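Local coordinates for AlgW protein (Pseudomonas aeruginosa, PDB 7CO3) that probably acts as an HtrA-type serine endopeptidase of the S1C family, joining a trypsin-like protease domain to a PDZ domain, at residues L118-H123 with D153-K158. The protein carries 1 engineered substitution. Numbering follows the deposited sequence.
Sequences LLTNNH and DLAVLK
Leu118 and Thr120 pair with Leu157 and Ala155 through two reciprocal sets of backbone hydrogen bonds, so that segments 118-120 and 154-158 run antiparallel, their axes 4.8 Å apart at closest approach. Leu119 and Val156 form the non-hydrogen-bonded pair between them. On the face carrying Leu118, Thr120, Ala155 and Leu157, the CB atoms of Leu118 and Leu157 lie 4.2 Å apart, and Thr120 CG2 comes within 4.1 Å of Leu157 CG. Threonine serves both needs here: OG1, anti to the backbone N (chi1 179°), reaches Ser108 O for a hydrogen bond, while the methyl group packs against leucine. The small side chain of Ala155 fits beside Thr120 and the turn into helix 122-125. On the opposite face, that of Leu119 and Val156, Leu119 CD2 approaches Leu154 CD2 to 4.2 Å and Val156 CG2 to 4.3 Å; these branched apolar groups receive helix 261-274.

Beyond the paired strands, polar residues take over. Asp153 adopts left-handed backbone angles in a G1 beta bulge facing strand 140-149, and its carbonyl O accepts two donors. Asn121 ND2 lies 3.1 Å from Asp153 O, nearly in line with its C=O bond, and Asn122 N lies 3.2 Å from the same Asp153 O, above the carbonyl plane. The amide of Asn121, also bonded to Thr243 OG1, stacks over the Asp153 carboxylate with planes 22° apart. At the start of the helix, His123 N donates to Asp153 OD1 at 2.8 Å, a backbone N-H that helps hold the carboxylate beside the imidazole. With the engineered Ala227 touching His123, this arrangement is consistent with the His-Asp-Ser catalytic triad of chymotrypsin-like proteases, whose histidine and aspartate come from the N-terminal beta barrel.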
loop_
_atom_site.group_PDB
_atom_site.type_symbol
_atom_site.label_atom_id
_atom_site.label_comp_id
_atom_site.label_asym_id
_atom_site.label_seq_id
_atom_site.Cartn_x
_atom_site.Cartn_y
_atom_site.Cartn_z
ATOM N N LEU B 118 -15.600 11.378 -22.877
ATOM C CA LEU B 118 -14.737 10.759 -21.881
ATOM C C LEU B 118 -14.037 11.858 -21.139
ATOM O O LEU B 118 -13.638 12.855 -21.745
ATOM C CB LEU B 118 -13.699 9.796 -22.502
ATOM C CG LEU B 118 -14.239 8.471 -23.056
ATOM C CD1 LEU B 118 -14.483 8.590 -24.530
ATOM C CD2 LEU B 118 -13.311 7.279 -22.806
ATOM N N LEU B 119 -13.903 11.668 -19.829
ATOM C CA LEU B 119 -13.063 12.503 -18.989
ATOM C C LEU B 119 -11.705 11.821 -18.729
ATOM O O LEU B 119 -11.630 10.594 -18.563
ATOM C CB LEU B 119 -13.781 12.768 -17.665
ATOM C CG LEU B 119 -14.487 14.112 -17.462
ATOM C CD1 LEU B 119 -15.291 14.082 -16.195
ATOM C CD2 LEU B 119 -13.513 15.293 -17.469
ATOM N N THR B 120 -10.645 12.626 -18.688
ATOM C CA THR B 120 -9.302 12.196 -18.294
ATOM C C THR B 120 -8.576 13.423 -17.750
ATOM O O THR B 120 -9.160 14.510 -17.673
ATOM C CB THR B 120 -8.548 11.554 -19.471
ATOM O OG1 THR B 120 -7.238 11.186 -19.041
ATOM C CG2 THR B 120 -8.413 12.560 -20.673
ATOM N N ASN B 121 -7.296 13.270 -17.363
ATOM C CA ASN B 121 -6.520 14.427 -16.914
ATOM C C ASN B 121 -5.906 15.214 -18.071
ATOM O O ASN B 121 -5.519 14.649 -19.091
ATOM C CB ASN B 121 -5.357 14.043 -15.985
ATOM C CG ASN B 121 -5.799 13.551 -14.612
ATOM O OD1 ASN B 121 -5.271 12.564 -14.112
ATOM N ND2 ASN B 121 -6.773 14.225 -14.009
ATOM N N ASN B 122 -5.748 16.530 -17.861
ATOM C CA ASN B 122 -5.056 17.349 -18.855
ATOM C C ASN B 122 -3.642 16.843 -19.095
ATOM O O ASN B 122 -3.208 16.713 -20.245
ATOM C CB ASN B 122 -4.998 18.821 -18.440
ATOM C CG ASN B 122 -4.325 19.671 -19.494
ATOM O OD1 ASN B 122 -4.592 19.499 -20.690
ATOM N ND2 ASN B 122 -3.423 20.547 -19.074
ATOM N N HIS B 123 -2.904 16.538 -18.018
ATOM C CA HIS B 123 -1.512 16.147 -18.215
ATOM C C HIS B 123 -1.365 14.846 -18.975
ATOM O O HIS B 123 -0.260 14.557 -19.433
ATOM C CB HIS B 123 -0.754 16.051 -16.896
ATOM C CG HIS B 123 -1.203 14.937 -15.996
ATOM N ND1 HIS B 123 -0.587 13.701 -15.982
ATOM C CD2 HIS B 123 -2.117 14.915 -14.988
ATOM C CE1 HIS B 123 -1.130 12.952 -15.030
ATOM N NE2 HIS B 123 -2.069 13.663 -14.421
ATOM N N ASP B 153 -6.611 20.456 -14.208
ATOM C CA ASP B 153 -6.041 19.214 -14.758
ATOM C C ASP B 153 -7.116 18.284 -15.314
ATOM O O ASP B 153 -7.113 17.074 -15.044
ATOM C CB ASP B 153 -5.183 18.486 -13.711
ATOM C CG ASP B 153 -4.209 17.464 -14.335
ATOM O OD1 ASP B 153 -4.073 17.427 -15.586
ATOM O OD2 ASP B 153 -3.597 16.678 -13.570
ATOM N N LEU B 154 -8.030 18.823 -16.128
ATOM C CA LEU B 154 -9.029 17.965 -16.764
ATOM C C LEU B 154 -9.032 18.146 -18.275
ATOM O O LEU B 154 -8.621 19.181 -18.802
ATOM C CB LEU B 154 -10.452 18.207 -16.191
ATOM C CG LEU B 154 -10.606 17.789 -14.703
ATOM C CD1 LEU B 154 -11.893 18.329 -14.057
ATOM C CD2 LEU B 154 -10.583 16.261 -14.584
ATOM N N ALA B 155 -9.504 17.124 -18.971
ATOM C CA ALA B 155 -9.644 17.223 -20.413
ATOM C C ALA B 155 -10.793 16.331 -20.827
ATOM O O ALA B 155 -11.128 15.371 -20.137
ATOM C CB ALA B 155 -8.360 16.842 -21.161
ATOM N N VAL B 156 -11.441 16.695 -21.933
ATOM C CA VAL B 156 -12.575 15.954 -22.464
ATOM C C VAL B 156 -12.206 15.438 -23.837
ATOM O O VAL B 156 -11.630 16.174 -24.649
ATOM C CB VAL B 156 -13.854 16.816 -22.535
ATOM C CG1 VAL B 156 -14.962 16.009 -23.120
ATOM C CG2 VAL B 156 -14.241 17.311 -21.162
ATOM N N LEU B 157 -12.545 14.182 -24.083
ATOM C CA LEU B 157 -12.323 13.468 -25.322
ATOM C C LEU B 157 -13.680 13.016 -25.848
ATOM O O LEU B 157 -14.643 12.877 -25.093
ATOM C CB LEU B 157 -11.440 12.217 -25.118
ATOM C CG LEU B 157 -10.053 12.316 -24.459
ATOM C CD1 LEU B 157 -9.415 10.892 -24.328
ATOM C CD2 LEU B 157 -9.169 13.248 -25.248
ATOM N N LYS B 158 -13.720 12.732 -27.141
ATOM C CA LYS B 158 -14.905 12.236 -27.826
ATOM C C LYS B 158 -14.504 11.088 -28.730
ATOM O O LYS B 158 -13.507 11.183 -29.450
ATOM C CB LYS B 158 -15.574 13.352 -28.661
ATOM C CG LYS B 158 -17.008 13.023 -29.145
ATOM C CD LYS B 158 -17.022 12.179 -30.426
ATOM C CE LYS B 158 -18.376 12.198 -31.109
ATOM N NZ LYS B 158 -19.482 12.022 -30.129
#